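Local coordinates for monoglyceride lipase (Saccharomyces cerevisiae, PDB 4ZWN), which hydrolyses monoacylglycerols to free fatty acids and glycerol, preferring monounsaturated substrates, and also takes part in the breakdown of fatty acid ethyl esters, at residues 99-104 with 223-228; 108-113 with 198-203. The protein carries 2 engineered substitutions. One frame throughout, in Å; residues are numbered along the deposited sequence.

Interaction 1: 99-104 with 223-228; sequences AGVTSP and DPMSVP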
loop_
_atom_site.group_PDB
_atom_site.type_symbol
_atom_site.label_atom_id
_atom_site.label_comp_id
_atom_site.label_asym_id
_atom_site.label_seq_id
_atom_site.Cartn_x
_atom_site.Cartn_y
_atom_site.Cartn_z
ATOM N N ALA A 99 9.400 -9.478 -0.358
ATOM C CA ALA A 99 8.256 -9.747 0.506
ATOM C C ALA A 99 7.427 -10.938 0.033
ATOM O O ALA A 99 7.542 -11.375 -1.113
ATOM C CB ALA A 99 7.378 -8.509 0.600
ATOM N N GLY A 100 6.594 -11.454 0.932
ATOM C CA GLY A 100 5.641 -12.500 0.601
ATOM C C GLY A 100 6.253 -13.761 0.025
ATOM O O GLY A 100 7.358 -14.149 0.398
ATOM N N VAL A 101 5.529 -14.396 -0.892
ATOM C CA VAL A 101 5.983 -15.633 -1.516
ATOM C C VAL A 101 6.938 -15.360 -2.677
ATOM O O VAL A 101 7.525 -16.283 -3.241
ATOM C CB VAL A 101 4.796 -16.477 -2.031
ATOM C CG1 VAL A 101 3.861 -16.836 -0.884
ATOM C CG2 VAL A 101 4.046 -15.733 -3.125
ATOM N N THR A 102 7.087 -14.086 -3.028
ATOM C CA THR A 102 7.988 -13.679 -4.103
ATOM C C THR A 102 9.447 -13.868 -3.705
ATOM O O THR A 102 10.267 -14.327 -4.501
ATOM C CB THR A 102 7.761 -12.205 -4.498
ATOM O OG1 THR A 102 6.440 -12.050 -5.029
ATOM C CG2 THR A 102 8.776 -11.760 -5.544
ATOM N N SER A 103 9.762 -13.516 -2.463
ATOM C CA SER A 103 11.137 -13.582 -1.982
ATOM C C SER A 103 11.245 -14.228 -0.603
ATOM O O SER A 103 11.333 -13.529 0.406
ATOM C CB SER A 103 11.742 -12.181 -1.947
ATOM O OG SER A 103 11.718 -11.590 -3.233
ATOM N N PRO A 104 11.235 -15.570 -0.557
ATOM C CA PRO A 104 11.379 -16.307 0.701
ATOM C C PRO A 104 12.839 -16.577 1.080
ATOM O O PRO A 104 13.717 -16.576 0.215
ATOM C CB PRO A 104 10.647 -17.616 0.413
ATOM C CG PRO A 104 10.880 -17.838 -1.042
ATOM C CD PRO A 104 10.929 -16.470 -1.685
ATOM N N ASP A 223 0.618 -15.414 12.666
ATOM C CA ASP A 223 0.705 -15.719 11.243
ATOM C C ASP A 223 2.144 -16.020 10.825
ATOM O O ASP A 223 3.025 -15.171 10.965
ATOM C CB ASP A 223 0.140 -14.560 10.419
ATOM C CG ASP A 223 0.144 -14.844 8.932
ATOM O OD1 ASP A 223 -0.013 -16.021 8.545
ATOM O OD2 ASP A 223 0.302 -13.888 8.147
ATOM N N PRO A 224 2.384 -17.239 10.314
ATOM C CA PRO A 224 3.711 -17.675 9.861
ATOM C C PRO A 224 4.244 -16.849 8.695
ATOM O O PRO A 224 5.458 -16.758 8.517
ATOM C CB PRO A 224 3.475 -19.125 9.427
ATOM C CG PRO A 224 2.257 -19.555 10.169
ATOM C CD PRO A 224 1.397 -18.331 10.250
ATOM N N MET A 225 3.345 -16.263 7.910
ATOM C CA MET A 225 3.739 -15.444 6.767
ATOM C C MET A 225 4.064 -14.010 7.180
ATOM O O MET A 225 4.560 -13.223 6.375
ATOM C CB MET A 225 2.633 -15.437 5.707
ATOM C CG MET A 225 2.532 -16.707 4.875
ATOM S SD MET A 225 3.858 -16.849 3.659
ATOM C CE MET A 225 3.697 -15.290 2.792
ATOM N N SER A 226 3.778 -13.674 8.433
ATOM C CA SER A 226 4.026 -12.327 8.940
ATOM C C SER A 226 5.248 -12.290 9.853
ATOM O O SER A 226 5.979 -11.300 9.891
ATOM C CB SER A 226 2.800 -11.802 9.688
ATOM O OG SER A 226 1.675 -11.715 8.830
ATOM N N VAL A 227 5.454 -13.374 10.592
ATOM C CA VAL A 227 6.580 -13.483 11.510
ATOM C C VAL A 227 7.448 -14.671 11.105
ATOM O O VAL A 227 6.924 -15.745 10.812
ATOM C CB VAL A 227 6.101 -13.657 12.969
ATOM C CG1 VAL A 227 7.203 -13.282 13.953
ATOM C CG2 VAL A 227 4.858 -12.816 13.226
ATOM N N PRO A 228 8.778 -14.484 11.067
ATOM C CA PRO A 228 9.496 -13.231 11.317
ATOM C C PRO A 228 9.522 -12.313 10.099
ATOM O O PRO A 228 9.296 -12.761 8.976
ATOM C CB PRO A 228 10.906 -13.705 11.671
ATOM C CG PRO A 228 11.062 -14.965 10.904
ATOM C CD PRO A 228 9.705 -15.617 10.884
#
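Asp223 OD2 is gripped by two hydroxyls, those of Ser226 and Tyr73, and this grip probably steadies the turn from which Met225 reaches across to Gly100 and Val101. The Ser226 hydroxyl donates to Asp223 OD2 at 2.7 Å, arriving on the anti side of the carboxylate and 24° out of its plane. The other oxygen, Asp223 OD1, lies 3.4 Å from Met225 N, a weak bond although nearly straight at 164°. The backbone closes the same turn: Asp223 O takes Ser226 N and Val227 N, each at 3.0 Å. With the Ser226 N to Asp223 O bond closing it, residues 223-226 match a type I beta turn.

From that base the Met225 side chain sets out with CG anti to the carbonyl carbon (chi1 -76°), and bends at chi2 and chi3 carry CE across to the Gly100 backbone and the Val101 branch. This methyl is the one atom of the residue that touches: Met225 CE is 4.0 Å from Gly100 CA and an equal 4.0 Å from Val101 CG1, so it rests between backbone and branch. Val101 meets it with CG1 alone, while CG2 is turned away from the methionine. Gly100 has positive phi, and its alpha carbon presents no side chain to the methyl. Asp95 OD2 holds Val101 N, and Thr102 OG1 bonds to Asp95 O and Gly47 N, tying the loop to the end of strand 89-94 and to strand 44-51.

No hydrogen bond crosses between the segments, and only 87 Å² is buried. Between these two segments the polar bonds stay within each side or go to other residues, whereas the meeting itself is a light van der Waals touch without a directional bond to set its geometry.

Interaction 2: 108-113 with 198-203; sequences KGVTDE and RVRIDT
Arg200 donates from NE to Lys108 O at 3.0 Å, and this is the tight part of the contact. The evidence is geometric: the N-H...O angle is 173°, the donor lies in the carbonyl plane, and the oxygen sits at the guanidinium edge, 4° from its plane. A bend at chi3 (62°) in the arginine chain turns NE to face that carbonyl. The rest is looser. On the exposed side Val110 CG2 passes Arg200 CD at 4.2 Å, the two chains running at a slant, and Lys108 CB is 4.4 Å from Arg200 NH2. A leucine in place of Arg200 would probably leave Lys108 O without this donor and take away the one hydrogen bond between the two segments. Tyr230 touches both Lys108 and Arg200, backing the junction. The strand 200-201 pairs antiparallel with strand 231-232, and Gly109 bonds to Ser232 of that partner, so both segments converge on one small sheet. Beyond it, Ile201 packs on Ile236 of helix 233-248, while Asp112 N-caps helix 113-134, at whose start Glu113 forms a salt bridge with Arg242 of helix 233-248.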
loop_
_atom_site.group_PDB
_atom_site.type_symbol
_atom_site.label_atom_id
_atom_site.label_comp_id
_atom_site.label_asym_id
_atom_site.label_seq_id
_atom_site.Cartn_x
_atom_site.Cartn_y
_atom_site.Cartn_z
ATOM N N LYS A 108 14.291 -12.508 1.324
ATOM C CA LYS A 108 13.336 -11.719 2.096
ATOM C C LYS A 108 13.955 -10.410 2.584
ATOM O O LYS A 108 14.897 -10.410 3.377
ATOM C CB LYS A 108 12.796 -12.515 3.286
ATOM C CG LYS A 108 11.743 -11.749 4.074
ATOM C CD LYS A 108 10.974 -12.645 5.029
ATOM C CE LYS A 108 9.753 -11.920 5.573
ATOM N NZ LYS A 108 8.932 -12.786 6.460
ATOM N N GLY A 109 13.416 -9.297 2.100
ATOM C CA GLY A 109 13.897 -7.986 2.488
ATOM C C GLY A 109 14.947 -7.457 1.531
ATOM O O GLY A 109 15.455 -6.349 1.703
ATOM N N VAL A 110 15.270 -8.253 0.518
ATOM C CA VAL A 110 16.303 -7.881 -0.440
ATOM C C VAL A 110 15.702 -7.181 -1.652
ATOM O O VAL A 110 15.217 -7.825 -2.586
ATOM C CB VAL A 110 17.109 -9.108 -0.912
ATOM C CG1 VAL A 110 18.202 -8.686 -1.878
ATOM C CG2 VAL A 110 17.706 -9.846 0.282
ATOM N N THR A 111 15.728 -5.854 -1.622
ATOM C CA THR A 111 15.287 -5.049 -2.749
ATOM C C THR A 111 15.846 -3.641 -2.617
ATOM O O THR A 111 16.481 -3.309 -1.614
ATOM C CB THR A 111 13.751 -4.990 -2.851
ATOM O OG1 THR A 111 13.375 -4.338 -4.070
ATOM C CG2 THR A 111 13.161 -4.238 -1.665
ATOM N N ASP A 112 15.620 -2.817 -3.634
ATOM C CA ASP A 112 16.065 -1.432 -3.583
ATOM C C ASP A 112 15.166 -0.526 -4.420
ATOM O O ASP A 112 14.243 -0.999 -5.085
ATOM C CB ASP A 112 17.524 -1.316 -4.043
ATOM C CG ASP A 112 17.774 -1.973 -5.390
ATOM O OD1 ASP A 112 16.862 -1.988 -6.244
ATOM O OD2 ASP A 112 18.899 -2.475 -5.596
ATOM N N GLU A 113 15.458 0.771 -4.379
ATOM C CA GLU A 113 14.674 1.789 -5.066
ATOM C C GLU A 113 14.420 1.447 -6.532
ATOM O O GLU A 113 13.291 1.557 -7.015
ATOM C CB GLU A 113 15.373 3.146 -4.959
ATOM C CG GLU A 113 14.667 4.276 -5.687
ATOM C CD GLU A 113 13.434 4.774 -4.952
ATOM O OE1 GLU A 113 13.231 4.383 -3.783
ATOM O OE2 GLU A 113 12.671 5.566 -5.546
ATOM N N ARG A 198 23.446 -5.018 2.889
ATOM C CA ARG A 198 22.812 -6.332 2.879
ATOM C C ARG A 198 22.545 -6.888 4.273
ATOM O O ARG A 198 22.018 -7.989 4.410
ATOM C CB ARG A 198 23.663 -7.313 2.079
ATOM C CG ARG A 198 23.576 -7.106 0.575
ATOM C CD ARG A 198 24.701 -7.840 -0.110
ATOM N NE ARG A 198 25.961 -7.565 0.573
ATOM C CZ ARG A 198 27.139 -8.054 0.203
ATOM N NH1 ARG A 198 27.231 -8.848 -0.857
ATOM N NH2 ARG A 198 28.226 -7.745 0.895
ATOM N N VAL A 199 22.899 -6.134 5.307
ATOM C CA VAL A 199 22.541 -6.533 6.661
ATOM C C VAL A 199 21.021 -6.542 6.806
ATOM O O VAL A 199 20.359 -5.529 6.591
ATOM C CB VAL A 199 23.161 -5.602 7.718
ATOM C CG1 VAL A 199 22.515 -5.833 9.072
ATOM C CG2 VAL A 199 24.664 -5.821 7.795
ATOM N N ARG A 200 20.471 -7.699 7.150
ATOM C CA ARG A 200 19.029 -7.840 7.281
ATOM C C ARG A 200 18.625 -7.829 8.749
ATOM O O ARG A 200 19.377 -8.286 9.609
ATOM C CB ARG A 200 18.558 -9.117 6.580
ATOM C CG ARG A 200 18.546 -8.974 5.059
ATOM C CD ARG A 200 18.656 -10.300 4.328
ATOM N NE ARG A 200 17.531 -11.186 4.603
ATOM C CZ ARG A 200 17.595 -12.228 5.423
ATOM N NH1 ARG A 200 18.732 -12.513 6.045
ATOM N NH2 ARG A 200 16.525 -12.985 5.618
ATOM N N ILE A 201 17.444 -7.292 9.035
ATOM C CA ILE A 201 17.051 -7.071 10.419
ATOM C C ILE A 201 15.544 -7.226 10.651
ATOM O O ILE A 201 14.730 -6.915 9.781
ATOM C CB ILE A 201 17.519 -5.674 10.889
ATOM C CG1 ILE A 201 17.517 -5.592 12.411
ATOM C CG2 ILE A 201 16.676 -4.562 10.270
ATOM C CD1 ILE A 201 18.386 -4.496 12.934
ATOM N N ASP A 202 15.195 -7.737 11.828
ATOM C CA ASP A 202 13.808 -7.956 12.226
ATOM C C ASP A 202 13.498 -7.152 13.484
ATOM O O ASP A 202 13.973 -7.476 14.572
ATOM C CB ASP A 202 13.547 -9.449 12.458
ATOM C CG ASP A 202 12.123 -9.740 12.904
ATOM O OD1 ASP A 202 11.232 -8.887 12.701
ATOM O OD2 ASP A 202 11.890 -10.837 13.455
ATOM N N THR A 203 12.702 -6.100 13.328
ATOM C CA THR A 203 12.438 -5.172 14.423
ATOM C C THR A 203 11.204 -5.563 15.225
ATOM O O THR A 203 10.928 -4.985 16.275
ATOM C CB THR A 203 12.259 -3.738 13.903
ATOM O OG1 THR A 203 11.119 -3.679 13.036
ATOM C CG2 THR A 203 13.497 -3.303 13.143
#

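Overall arrangement
Interactions 1 and 2 use two parts of one loop, between strand 89-94 and helix 113-134, and their centres are 13 Å apart. Their partners, 223-228 and 198-203, belong to the region between strands 165-169 and 264-269, where monoacylglycerol lipases carry the cap of their alpha/beta-hydrolase fold; both contacts therefore probably join core to cap. Three links connect them directly: Lys108 NZ lies 2.5 Å from Pro228 O, a probable hydrogen bond; Ser103 O packs 3.4 Å from Lys108 CB; and Pro228 CB lies 3.5 Å from Asp202 OD2. Both are surface contacts, away from the residues assigned as the catalytic triad, Ser144, Asp272 and His302.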